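Local coordinates for PcyX_EBK42635 (Marine metagenome, PDB 5OWG), which probably reduces biliverdin to phycoerythrobilin in a four-electron, ferredoxin-dependent reaction, at residues I193-Q204 with C227-S236. Numbering follows the deposited sequence.
Sequences IKAQNYYSEHQQ and CSDNLFPFVS
Phe232 and Gln204 bury the largest areas in this contact. The Phe232 side chain is set against Tyr199, Ser200 and Gln203 of the helix. Tyr199 turns its edge to the face of the Phe232 ring, with centroids 5.7 Å apart and planes at 87°. Gln203 CG, placed anti to the backbone N (chi1 -168°), comes in obliquely, 3.4 Å from Phe232 CE2. Its amide plane is tilted 36° to that ring. At the root of the Phe232 side chain, Ser200 OG touches CB at 3.3 Å. That hydroxyl donates to Gln196 O, which takes Ser200 N from its opposite face.

Gln204 supplies the one hydrogen bond between the segments. Its NE2 reaches Phe232 O at 3.2 Å, from above the carbonyl plane. The same nitrogen lies 3.2 Å from Phe234 CE2, while Gln204 CG lies 3.4 Å from Cys227 O in helix 220-229. Phe234 in turn has its ring edge against Asn197, whose amide plane is nearly perpendicular to the ring. Farther along, Ile193 CG1 packs on Val235 CG2 at 3.6 Å.

Phe232 also packs on Cys79 and Phe81 of strand 73-82, and its ring meets that of His77. Arg58 and Pro82 bind the Gln196 amide. In the alpha/beta/alpha sandwich of ferredoxin-dependent bilin reductases, mixed packing of amides against aromatic rings thus holds the C-terminal tail along helix 189-204, with one hydrogen bond from the Gln204 side-chain amide to the Phe232 carbonyl.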
# COMPACT_ATOMS: atom_id res chain seq x y z
N ILE A 193 -15.12 -5.75 -8.32
CA ILE A 193 -14.67 -4.50 -8.93
C ILE A 193 -15.33 -3.31 -8.24
O ILE A 193 -14.65 -2.37 -7.80
CB ILE A 193 -14.97 -4.51 -10.44
CG1 ILE A 193 -14.11 -5.56 -11.15
CG2 ILE A 193 -14.76 -3.11 -11.05
CD1 ILE A 193 -14.40 -5.73 -12.63
N LYS A 194 -16.66 -3.34 -8.13
CA LYS A 194 -17.39 -2.26 -7.48
C LYS A 194 -16.83 -1.98 -6.08
O LYS A 194 -16.59 -0.83 -5.72
CB LYS A 194 -18.87 -2.63 -7.39
CG LYS A 194 -19.77 -1.53 -6.86
CD LYS A 194 -21.20 -2.03 -6.64
CE LYS A 194 -21.79 -2.67 -7.90
NZ LYS A 194 -21.64 -1.80 -9.10
N ALA A 195 -16.60 -3.04 -5.30
CA ALA A 195 -16.17 -2.85 -3.92
C ALA A 195 -14.79 -2.21 -3.84
O ALA A 195 -14.57 -1.28 -3.06
CB ALA A 195 -16.19 -4.19 -3.18
N GLN A 196 -13.85 -2.71 -4.65
CA GLN A 196 -12.49 -2.18 -4.58
C GLN A 196 -12.42 -0.75 -5.10
O GLN A 196 -11.68 0.08 -4.55
CB GLN A 196 -11.54 -3.09 -5.36
CG GLN A 196 -11.35 -4.46 -4.72
CD GLN A 196 -10.28 -5.29 -5.40
OE1 GLN A 196 -9.77 -4.92 -6.46
NE2 GLN A 196 -9.93 -6.41 -4.79
N ASN A 197 -13.17 -0.44 -6.16
CA ASN A 197 -13.20 0.92 -6.68
C ASN A 197 -13.77 1.89 -5.65
O ASN A 197 -13.18 2.94 -5.37
CB ASN A 197 -14.01 0.97 -7.97
CG ASN A 197 -13.30 0.32 -9.14
OD1 ASN A 197 -12.23 -0.26 -8.98
ND2 ASN A 197 -13.89 0.42 -10.32
N TYR A 198 -14.93 1.55 -5.08
CA TYR A 198 -15.52 2.38 -4.03
C TYR A 198 -14.50 2.73 -2.96
O TYR A 198 -14.49 3.85 -2.44
CB TYR A 198 -16.73 1.66 -3.42
CG TYR A 198 -17.46 2.44 -2.36
CD1 TYR A 198 -18.43 3.38 -2.69
CD2 TYR A 198 -17.19 2.23 -1.01
CE1 TYR A 198 -19.10 4.09 -1.72
CE2 TYR A 198 -17.86 2.94 -0.03
CZ TYR A 198 -18.82 3.87 -0.39
OH TYR A 198 -19.49 4.58 0.58
N TYR A 199 -13.64 1.77 -2.61
CA TYR A 199 -12.55 2.05 -1.68
C TYR A 199 -11.54 3.02 -2.29
O TYR A 199 -10.97 3.86 -1.59
CB TYR A 199 -11.87 0.74 -1.28
CG TYR A 199 -10.58 0.90 -0.51
CD1 TYR A 199 -9.37 1.10 -1.18
CD2 TYR A 199 -10.55 0.84 0.87
CE1 TYR A 199 -8.19 1.24 -0.49
CE2 TYR A 199 -9.37 0.98 1.57
CZ TYR A 199 -8.19 1.18 0.89
OH TYR A 199 -7.01 1.32 1.58
N SER A 200 -11.31 2.91 -3.60
CA SER A 200 -10.35 3.79 -4.26
C SER A 200 -10.92 5.20 -4.41
O SER A 200 -10.18 6.19 -4.24
CB SER A 200 -9.97 3.22 -5.63
OG SER A 200 -9.26 2.01 -5.49
N GLU A 201 -12.21 5.32 -4.71
CA GLU A 201 -12.85 6.63 -4.75
C GLU A 201 -12.67 7.36 -3.43
O GLU A 201 -12.18 8.49 -3.39
CB GLU A 201 -14.34 6.46 -5.09
CG GLU A 201 -15.23 7.61 -4.60
CD GLU A 201 -16.67 7.45 -5.04
OE1 GLU A 201 -17.01 6.37 -5.57
OE2 GLU A 201 -17.45 8.40 -4.86
N HIS A 202 -13.07 6.72 -2.33
CA HIS A 202 -13.05 7.37 -1.03
C HIS A 202 -11.64 7.67 -0.54
O HIS A 202 -11.48 8.57 0.30
CB HIS A 202 -13.78 6.51 0.01
CG HIS A 202 -15.24 6.82 0.12
ND1 HIS A 202 -15.73 7.79 0.98
CD2 HIS A 202 -16.32 6.30 -0.51
CE1 HIS A 202 -17.04 7.84 0.87
NE2 HIS A 202 -17.43 6.95 -0.02
N GLN A 203 -10.62 6.96 -1.03
CA GLN A 203 -9.26 7.20 -0.57
C GLN A 203 -8.40 7.96 -1.57
O GLN A 203 -7.37 8.51 -1.18
CB GLN A 203 -8.57 5.88 -0.23
CG GLN A 203 -7.27 6.09 0.53
CD GLN A 203 -6.92 4.96 1.47
OE1 GLN A 203 -7.58 3.92 1.47
NE2 GLN A 203 -5.89 5.16 2.28
N GLN A 204 -8.79 8.01 -2.85
CA GLN A 204 -8.11 8.90 -3.78
C GLN A 204 -8.20 10.35 -3.31
O GLN A 204 -7.22 11.09 -3.35
CB GLN A 204 -8.70 8.76 -5.18
CG GLN A 204 -7.90 7.88 -6.13
CD GLN A 204 -8.39 7.99 -7.56
OE1 GLN A 204 -8.99 8.99 -7.95
NE2 GLN A 204 -8.13 6.96 -8.36
N CYS A 227 -1.76 10.69 -7.81
CA CYS A 227 -2.95 10.37 -7.02
C CYS A 227 -4.08 9.82 -7.87
O CYS A 227 -4.91 9.05 -7.37
CB CYS A 227 -3.42 11.62 -6.26
SG CYS A 227 -2.36 12.10 -4.88
N SER A 228 -4.14 10.19 -9.15
CA SER A 228 -5.27 9.82 -9.99
C SER A 228 -5.03 8.55 -10.80
O SER A 228 -5.99 7.84 -11.12
CB SER A 228 -5.61 10.96 -10.95
OG SER A 228 -4.53 11.23 -11.83
N ASP A 229 -3.78 8.24 -11.15
CA ASP A 229 -3.48 7.19 -12.11
C ASP A 229 -2.68 6.02 -11.55
O ASP A 229 -2.80 4.91 -12.08
CB ASP A 229 -2.70 7.77 -13.31
CG ASP A 229 -3.46 8.86 -14.02
OD1 ASP A 229 -4.62 9.13 -13.65
OD2 ASP A 229 -2.89 9.46 -14.95
N ASN A 230 -1.88 6.23 -10.51
CA ASN A 230 -0.95 5.20 -10.06
C ASN A 230 -0.96 5.01 -8.55
O ASN A 230 0.02 4.52 -7.99
CB ASN A 230 0.48 5.54 -10.52
CG ASN A 230 0.67 5.36 -12.01
OD1 ASN A 230 0.57 6.31 -12.78
ND2 ASN A 230 0.94 4.12 -12.43
N LEU A 231 -2.05 5.38 -7.88
CA LEU A 231 -2.17 5.23 -6.44
C LEU A 231 -3.24 4.22 -6.07
O LEU A 231 -2.92 3.20 -5.44
CB LEU A 231 -2.46 6.60 -5.81
CG LEU A 231 -2.86 6.57 -4.33
CD1 LEU A 231 -1.86 5.76 -3.51
CD2 LEU A 231 -2.99 7.97 -3.77
N PHE A 232 -4.49 4.46 -6.43
CA PHE A 232 -5.56 3.47 -6.33
C PHE A 232 -6.27 3.41 -7.67
O PHE A 232 -7.40 3.89 -7.83
CB PHE A 232 -6.54 3.82 -5.20
CG PHE A 232 -5.90 3.83 -3.84
CD1 PHE A 232 -5.49 2.66 -3.25
CD2 PHE A 232 -5.71 5.02 -3.17
CE1 PHE A 232 -4.90 2.67 -2.00
CE2 PHE A 232 -5.11 5.04 -1.93
CZ PHE A 232 -4.71 3.86 -1.34
N PRO A 233 -5.62 2.82 -8.68
CA PRO A 233 -6.21 2.80 -10.02
C PRO A 233 -7.50 2.01 -10.05
O PRO A 233 -7.70 1.05 -9.30
CB PRO A 233 -5.13 2.13 -10.88
CG PRO A 233 -3.88 2.17 -10.05
CD PRO A 233 -4.33 2.11 -8.64
N PHE A 234 -8.40 2.43 -10.93
CA PHE A 234 -9.62 1.69 -11.18
C PHE A 234 -9.36 0.59 -12.20
O PHE A 234 -8.45 0.68 -13.03
CB PHE A 234 -10.72 2.62 -11.69
CG PHE A 234 -11.06 3.73 -10.73
CD1 PHE A 234 -11.99 3.55 -9.73
CD2 PHE A 234 -10.44 4.97 -10.84
CE1 PHE A 234 -12.30 4.57 -8.85
CE2 PHE A 234 -10.74 5.99 -9.96
CZ PHE A 234 -11.68 5.79 -8.97
N VAL A 235 -10.16 -0.47 -12.12
CA VAL A 235 -10.01 -1.64 -12.98
C VAL A 235 -11.13 -1.64 -14.01
O VAL A 235 -12.26 -1.24 -13.71
CB VAL A 235 -10.00 -2.95 -12.16
CG1 VAL A 235 -9.76 -2.67 -10.67
CG2 VAL A 235 -11.29 -3.75 -12.36
N SER A 236 -10.80 -2.08 -15.22
CA SER A 236 -11.78 -2.14 -16.30
C SER A 236 -12.97 -3.01 -15.90
O SER A 236 -13.93 -2.53 -15.28
CB SER A 236 -11.14 -2.69 -17.57
OG SER A 236 -10.70 -4.03 -17.39